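Local coordinates for protein PatF (Prochloron didemni, PDB 4BG2) that belongs to the prenyltransferase family of patellamide (cyanobactin) biosynthesis and is probably involved in modifying those peptides, at residues Q17-H22 with L36-I41; F26-K29 with P33-L36. All coordinates share one frame; numbering follows the deposited sequence.

Interaction 1: Q17-H22 with L36-I41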
ATOM      1  N   GLN A  17      -7.883 -16.048   6.915  1.00 31.10           N
ATOM      2  CA  GLN A  17      -7.022 -17.111   6.427  1.00 33.95           C
ATOM      3  C   GLN A  17      -5.884 -16.565   5.557  1.00 30.49           C
ATOM      4  O   GLN A  17      -4.746 -16.955   5.735  1.00 29.03           O
ATOM      5  CB  GLN A  17      -7.841 -18.173   5.698  1.00 37.66           C
ATOM      6  CG  GLN A  17      -6.968 -19.339   5.286  1.00 42.90           C
ATOM      7  CD  GLN A  17      -6.275 -20.019   6.460  1.00 47.06           C
ATOM      8  OE1 GLN A  17      -6.857 -20.193   7.533  1.00 56.68           O
ATOM      9  NE2 GLN A  17      -5.023 -20.389   6.270  1.00 49.58           N
ATOM     10  N   PHE A  18      -6.181 -15.608   4.678  1.00 28.84           N
ATOM     11  CA  PHE A  18      -5.109 -14.904   3.948  1.00 28.86           C
ATOM     12  C   PHE A  18      -4.045 -14.357   4.890  1.00 29.28           C
ATOM     13  O   PHE A  18      -2.848 -14.544   4.674  1.00 26.45           O
ATOM     14  CB  PHE A  18      -5.648 -13.738   3.106  1.00 26.64           C
ATOM     15  CG  PHE A  18      -6.642 -14.153   2.063  1.00 27.85           C
ATOM     16  CD1 PHE A  18      -6.600 -15.412   1.506  1.00 28.86           C
ATOM     17  CD2 PHE A  18      -7.627 -13.274   1.646  1.00 27.81           C
ATOM     18  CE1 PHE A  18      -7.524 -15.793   0.551  1.00 29.70           C
ATOM     19  CE2 PHE A  18      -8.539 -13.639   0.680  1.00 28.35           C
ATOM     20  CZ  PHE A  18      -8.487 -14.906   0.131  1.00 29.23           C
ATOM     21  N   VAL A  19      -4.502 -13.645   5.922  1.00 29.65           N
ATOM     22  CA  VAL A  19      -3.587 -13.010   6.854  1.00 29.12           C
ATOM     23  C   VAL A  19      -2.785 -14.092   7.606  1.00 29.99           C
ATOM     24  O   VAL A  19      -1.567 -13.981   7.748  1.00 29.87           O
ATOM     25  CB  VAL A  19      -4.354 -12.086   7.819  1.00 29.62           C
ATOM     26  CG1 VAL A  19      -3.485 -11.690   8.980  1.00 30.89           C
ATOM     27  CG2 VAL A  19      -4.886 -10.862   7.088  1.00 29.20           C
ATOM     28  N   ARG A  20      -3.453 -15.139   8.054  1.00 31.81           N
ATOM     29  CA  ARG A  20      -2.775 -16.237   8.785  1.00 34.20           C
ATOM     30  C   ARG A  20      -1.794 -17.028   7.894  1.00 33.41           C
ATOM     31  O   ARG A  20      -0.666 -17.280   8.281  1.00 31.58           O
ATOM     32  CB  ARG A  20      -3.789 -17.187   9.396  1.00 36.28           C
ATOM     33  CG  ARG A  20      -4.610 -16.571  10.529  1.00 39.62           C
ATOM     34  CD  ARG A  20      -3.830 -16.494  11.837  1.00 43.00           C
ATOM     35  NE  ARG A  20      -4.521 -15.685  12.852  1.00 45.16           N
ATOM     36  CZ  ARG A  20      -5.591 -16.090  13.538  1.00 46.21           C
ATOM     37  NH1 ARG A  20      -6.129 -17.288  13.320  1.00 48.81           N
ATOM     38  NH2 ARG A  20      -6.141 -15.286  14.439  1.00 47.14           N
ATOM     39  N   THR A  21      -2.223 -17.373   6.691  1.00 32.97           N
ATOM     40  CA  THR A  21      -1.355 -18.082   5.749  1.00 34.53           C
ATOM     41  C   THR A  21      -0.076 -17.310   5.451  1.00 33.91           C
ATOM     42  O   THR A  21       0.998 -17.887   5.364  1.00 33.30           O
ATOM     43  CB  THR A  21      -2.107 -18.378   4.460  1.00 34.87           C
ATOM     44  OG1 THR A  21      -3.269 -19.140   4.796  1.00 35.26           O
ATOM     45  CG2 THR A  21      -1.230 -19.172   3.472  1.00 35.85           C
ATOM     46  N   HIS A  22      -0.179 -15.991   5.374  1.00 33.02           N
ATOM     47  CA  HIS A  22       0.999 -15.153   5.173  1.00 32.61           C
ATOM     48  C   HIS A  22       1.973 -15.201   6.364  1.00 33.17           C
ATOM     49  O   HIS A  22       3.207 -15.321   6.178  1.00 30.02           O
ATOM     50  CB  HIS A  22       0.546 -13.724   4.930  1.00 31.47           C
ATOM     51  CG  HIS A  22       1.658 -12.773   4.641  1.00 31.32           C
ATOM     52  ND1 HIS A  22       2.234 -12.665   3.394  1.00 31.86           N
ATOM     53  CD2 HIS A  22       2.293 -11.876   5.428  1.00 31.25           C
ATOM     54  CE1 HIS A  22       3.174 -11.738   3.424  1.00 31.71           C
ATOM     55  NE2 HIS A  22       3.232 -11.245   4.648  1.00 31.40           N
ATOM     56  N   LEU A  36      -4.637  -7.290  17.229  1.00 34.72           N
ATOM     57  CA  LEU A  36      -5.618  -6.195  17.120  1.00 34.08           C
ATOM     58  C   LEU A  36      -6.048  -5.966  15.663  1.00 31.52           C
ATOM     59  O   LEU A  36      -7.222  -5.717  15.386  1.00 32.08           O
ATOM     60  CB  LEU A  36      -5.038  -4.878  17.650  1.00 36.13           C
ATOM     61  CG  LEU A  36      -5.077  -4.588  19.150  1.00 39.69           C
ATOM     62  CD1 LEU A  36      -4.251  -3.345  19.448  1.00 39.76           C
ATOM     63  CD2 LEU A  36      -6.519  -4.396  19.605  1.00 41.95           C
ATOM     64  N   PHE A  37      -5.096  -6.019  14.735  1.00 28.48           N
ATOM     65  CA  PHE A  37      -5.419  -5.797  13.346  1.00 26.94           C
ATOM     66  C   PHE A  37      -6.379  -6.855  12.798  1.00 27.60           C
ATOM     67  O   PHE A  37      -7.330  -6.543  12.058  1.00 27.47           O
ATOM     68  CB  PHE A  37      -4.154  -5.796  12.516  1.00 26.70           C
ATOM     69  CG  PHE A  37      -4.398  -5.488  11.095  1.00 25.23           C
ATOM     70  CD1 PHE A  37      -4.851  -4.223  10.715  1.00 25.02           C
ATOM     71  CD2 PHE A  37      -4.230  -6.455  10.127  1.00 26.08           C
ATOM     72  CE1 PHE A  37      -5.074  -3.924   9.390  1.00 24.22           C
ATOM     73  CE2 PHE A  37      -4.466  -6.159   8.799  1.00 24.49           C
ATOM     74  CZ  PHE A  37      -4.889  -4.901   8.437  1.00 23.37           C
ATOM     75  N   GLU A  38      -6.171  -8.099  13.212  1.00 29.83           N
ATOM     76  CA  GLU A  38      -7.029  -9.196  12.797  1.00 32.29           C
ATOM     77  C   GLU A  38      -8.468  -8.942  13.255  1.00 35.59           C
ATOM     78  O   GLU A  38      -9.420  -9.128  12.488  1.00 36.70           O
ATOM     79  CB  GLU A  38      -6.494 -10.525  13.354  1.00 35.20           C
ATOM     80  CG  GLU A  38      -5.172 -10.970  12.730  1.00 35.61           C
ATOM     81  CD  GLU A  38      -4.617 -12.279  13.311  1.00 39.04           C
ATOM     82  OE1 GLU A  38      -5.215 -12.841  14.250  1.00 40.85           O
ATOM     83  OE2 GLU A  38      -3.577 -12.773  12.812  1.00 40.67           O
ATOM     84  N   GLU A  39      -8.631  -8.503  14.497  1.00 36.92           N
ATOM     85  CA  GLU A  39      -9.953  -8.164  14.997  1.00 38.99           C
ATOM     86  C   GLU A  39     -10.543  -7.010  14.188  1.00 37.48           C
ATOM     87  O   GLU A  39     -11.727  -7.021  13.851  1.00 38.26           O
ATOM     88  CB  GLU A  39      -9.906  -7.807  16.493  1.00 42.06           C
ATOM     89  CG  GLU A  39      -9.452  -8.969  17.355  1.00 45.70           C
ATOM     90  CD  GLU A  39      -9.274  -8.631  18.833  1.00 50.39           C
ATOM     91  OE1 GLU A  39      -8.614  -7.617  19.179  1.00 52.02           O
ATOM     92  OE2 GLU A  39      -9.794  -9.408  19.663  1.00 54.21           O
ATOM     93  N   ALA A  40      -9.724  -6.019  13.846  1.00 35.41           N
ATOM     94  CA  ALA A  40     -10.249  -4.854  13.126  1.00 33.92           C
ATOM     95  C   ALA A  40     -10.803  -5.208  11.737  1.00 34.03           C
ATOM     96  O   ALA A  40     -11.878  -4.725  11.337  1.00 32.76           O
ATOM     97  CB  ALA A  40      -9.208  -3.774  13.027  1.00 32.89           C
ATOM     98  N   ILE A  41     -10.100  -6.064  11.004  1.00 32.53           N
ATOM     99  CA  ILE A  41     -10.526  -6.343   9.632  1.00 32.55           C
ATOM    100  C   ILE A  41     -11.755  -7.229   9.557  1.00 33.96           C
ATOM    101  O   ILE A  41     -12.444  -7.247   8.543  1.00 34.86           O
ATOM    102  CB  ILE A  41      -9.420  -6.950   8.758  1.00 31.03           C
ATOM    103  CG1 ILE A  41      -9.110  -8.383   9.195  1.00 32.82           C
ATOM    104  CG2 ILE A  41      -8.206  -6.033   8.737  1.00 29.76           C
ATOM    105  CD1 ILE A  41      -7.934  -8.981   8.467  1.00 34.11           C
TER
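Helices 3-25 and 34-42 form a helix hairpin, and R20 and E38 tie its two arms together with a side-on salt bridge. R20 NE donates to E38 OE2 at 3.1 Å, and NH2 reaches OE1 at 2.6 Å. Both oxygens lie near the guanidinium plane, OE1 at its edge. They are met from above the carboxylate plane, however, and the two planes are 54° apart. The arginine chain bends at chi2 (-78°), which turns the guanidinium toward the other helix although CB does not aim that way. E38 instead comes straight across on an extended chain. Its carboxylate is buried, and OE2 accepts from two donors of the long helix, the R20 guanidinium and the neutral Q23 amide. The arms run nearly antiparallel, at 157°, with 11.3 Å between their axes. They flank an antiparallel barrel like that of ABBA prenyltransferases: F18 and V19 rest on V50, while F37 and I41 rest on I121 and V68. Between the helices V19 CG2 and I41 CD1 meet tip to tip at 3.8 Å, and V19 CG1 lies beside E38. Branched aliphatic residues suit this buried level, and the exposed R20 brings its charge down to the buried E38. I41 CG2 lies 3.5 Å above one face of the F37 ring, offset toward its rim.

Interaction 2: F26-K29 with P33-L36; sequences FDVK and PLPL
The flat group beside the V28-L34 contact is the peptide carbonyl of K29, whose oxygen a methyl of L34 approaches. The ring of F26, further back in the same loop, serves another neighbourhood: it meets the ring of H22 with the planes at about 55°, packs edge-to-face with F269 and touches L61. The motif is the turn of a helix hairpin on an antiparallel barrel, probably the prenyltransferase type, with the chain leaving helix 3-25 and entering helix 34-42. F26 is the first residue to depart from helical geometry, and D27 follows with a positive phi of 52°, which redirects the backbone. P33, preceded by a cis peptide bond, occupies the N-cap position of the second helix and packs on L125, F182 and I90. P35 sits in the first turn, where a proline fits well because the backbone nitrogen there needs no partner within the helix. V28 and L34 aim at each other across the turn, their side chains crossing at about a right angle. In V28 the CG1 branch stands anti to the backbone N, chi1 -178°, and it is this methyl, not CG2, that meets the leucine; both residues also touch Q23, and L34 reaches Y66 as well. Apolar methyl groups suit a contact that holds no hydrogen bond; it buries just 64 Å². The K29 side chain starts away from the other segment, and the residue is exposed; its contribution is the backbone carbonyl. L34 CD2 does the touching for the leucine: it lies 4.0 Å from V28 CG1 and 4.2 Å from K29 O.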
ATOM      1  N   PHE A  26       5.913 -16.844   6.086  1.00 36.57           N
ATOM      2  CA  PHE A  26       7.079 -15.973   6.244  1.00 36.77           C
ATOM      3  C   PHE A  26       7.553 -15.814   7.676  1.00 38.14           C
ATOM      4  O   PHE A  26       8.242 -14.856   7.985  1.00 38.26           O
ATOM      5  CB  PHE A  26       6.784 -14.629   5.574  1.00 34.63           C
ATOM      6  CG  PHE A  26       6.480 -14.789   4.143  1.00 33.99           C
ATOM      7  CD1 PHE A  26       7.487 -15.232   3.292  1.00 35.99           C
ATOM      8  CD2 PHE A  26       5.206 -14.647   3.665  1.00 32.68           C
ATOM      9  CE1 PHE A  26       7.225 -15.456   1.958  1.00 36.46           C
ATOM     10  CE2 PHE A  26       4.931 -14.847   2.326  1.00 34.66           C
ATOM     11  CZ  PHE A  26       5.945 -15.272   1.472  1.00 34.65           C
ATOM     12  N   ASP A  27       7.164 -16.753   8.537  1.00 41.76           N
ATOM     13  CA  ASP A  27       7.602 -16.781   9.925  1.00 45.10           C
ATOM     14  C   ASP A  27       7.382 -15.464  10.658  1.00 42.00           C
ATOM     15  O   ASP A  27       8.265 -14.986  11.344  1.00 44.65           O
ATOM     16  CB  ASP A  27       9.081 -17.196  10.013  1.00 51.50           C
ATOM     17  CG  ASP A  27       9.340 -18.590   9.442  1.00 58.71           C
ATOM     18  OD1 ASP A  27       8.530 -19.055   8.609  1.00 65.40           O
ATOM     19  OD2 ASP A  27      10.366 -19.216   9.807  1.00 66.43           O
ATOM     20  N   VAL A  28       6.198 -14.892  10.529  1.00 38.21           N
ATOM     21  CA  VAL A  28       5.889 -13.651  11.198  1.00 37.06           C
ATOM     22  C   VAL A  28       5.391 -14.012  12.607  1.00 38.44           C
ATOM     23  O   VAL A  28       4.538 -14.854  12.765  1.00 39.20           O
ATOM     24  CB  VAL A  28       4.799 -12.886  10.446  1.00 34.88           C
ATOM     25  CG1 VAL A  28       4.513 -11.554  11.115  1.00 33.77           C
ATOM     26  CG2 VAL A  28       5.187 -12.695   8.983  1.00 35.44           C
ATOM     27  N   LYS A  29       5.985 -13.422  13.627  1.00 42.07           N
ATOM     28  CA  LYS A  29       5.513 -13.592  14.996  1.00 44.94           C
ATOM     29  C   LYS A  29       4.263 -12.735  15.182  1.00 43.66           C
ATOM     30  O   LYS A  29       4.175 -11.636  14.616  1.00 41.52           O
ATOM     31  CB  LYS A  29       6.620 -13.186  15.992  1.00 49.20           C
ATOM     32  CG  LYS A  29       7.916 -13.996  15.870  1.00 52.50           C
ATOM     33  CD  LYS A  29       7.644 -15.497  15.828  1.00 55.02           C
ATOM     34  CE  LYS A  29       8.911 -16.351  15.770  1.00 58.68           C
ATOM     35  NZ  LYS A  29       9.181 -16.858  14.393  1.00 58.99           N
ATOM     36  N   PRO A  33       1.022  -4.900  16.600  1.00 36.12           N
ATOM     37  CA  PRO A  33      -0.427  -4.855  16.733  1.00 36.07           C
ATOM     38  C   PRO A  33      -1.195  -5.870  15.872  1.00 34.41           C
ATOM     39  O   PRO A  33      -2.390  -5.676  15.592  1.00 34.59           O
ATOM     40  CB  PRO A  33      -0.741  -3.455  16.236  1.00 35.46           C
ATOM     41  CG  PRO A  33       0.220  -3.305  15.093  1.00 36.39           C
ATOM     42  CD  PRO A  33       1.452  -4.093  15.445  1.00 36.71           C
ATOM     43  N   LEU A  34      -0.556  -6.973  15.521  1.00 33.32           N
ATOM     44  CA  LEU A  34      -1.179  -7.936  14.619  1.00 34.21           C
ATOM     45  C   LEU A  34      -2.464  -8.589  15.129  1.00 32.29           C
ATOM     46  O   LEU A  34      -3.452  -8.623  14.400  1.00 32.86           O
ATOM     47  CB  LEU A  34      -0.156  -8.977  14.191  1.00 37.65           C
ATOM     48  CG  LEU A  34      -0.451  -9.870  12.991  1.00 42.46           C
ATOM     49  CD1 LEU A  34      -1.304  -9.187  11.922  1.00 43.06           C
ATOM     50  CD2 LEU A  34       0.889 -10.318  12.396  1.00 44.49           C
ATOM     51  N   PRO A  35      -2.484  -9.094  16.371  1.00 33.53           N
ATOM     52  CA  PRO A  35      -3.791  -9.555  16.883  1.00 33.81           C
ATOM     53  C   PRO A  35      -4.912  -8.526  16.814  1.00 33.18           C
ATOM     54  O   PRO A  35      -6.022  -8.856  16.390  1.00 33.94           O
ATOM     55  CB  PRO A  35      -3.489  -9.932  18.342  1.00 35.86           C
ATOM     56  CG  PRO A  35      -2.045 -10.292  18.344  1.00 36.57           C
ATOM     57  CD  PRO A  35      -1.389  -9.389  17.320  1.00 34.38           C
ATOM     58  N   LEU A  36      -4.637  -7.290  17.229  1.00 34.72           N
ATOM     59  CA  LEU A  36      -5.618  -6.195  17.120  1.00 34.08           C
ATOM     60  C   LEU A  36      -6.048  -5.966  15.663  1.00 31.52           C
ATOM     61  O   LEU A  36      -7.222  -5.717  15.386  1.00 32.08           O
ATOM     62  CB  LEU A  36      -5.038  -4.878  17.650  1.00 36.13           C
ATOM     63  CG  LEU A  36      -5.077  -4.588  19.150  1.00 39.69           C
ATOM     64  CD1 LEU A  36      -4.251  -3.345  19.448  1.00 39.76           C
ATOM     65  CD2 LEU A  36      -6.519  -4.396  19.605  1.00 41.95           C
TER

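In the fold
Both interactions belong to one hairpin and use helix 34-42; their centres are about 8 Å apart, and L36 falls in both ranges. Interaction 2 lies at the turn, about 18 Å from the centre of the chain, and interaction 1 follows further along the arms, at about 16 Å. Q23, between the ranges 17-22 and 26-29, links them: its amide binds E38 of interaction 1, and it touches V28 and L34 of interaction 2. Y66 of strand 60-70 serves both too, touching F37 and L34. Interaction 1 combines a salt bridge with an apolar contact, while interaction 2 has only the apolar one and no hydrogen bond. No ligand touches either contact, and no active-site residue is known among them.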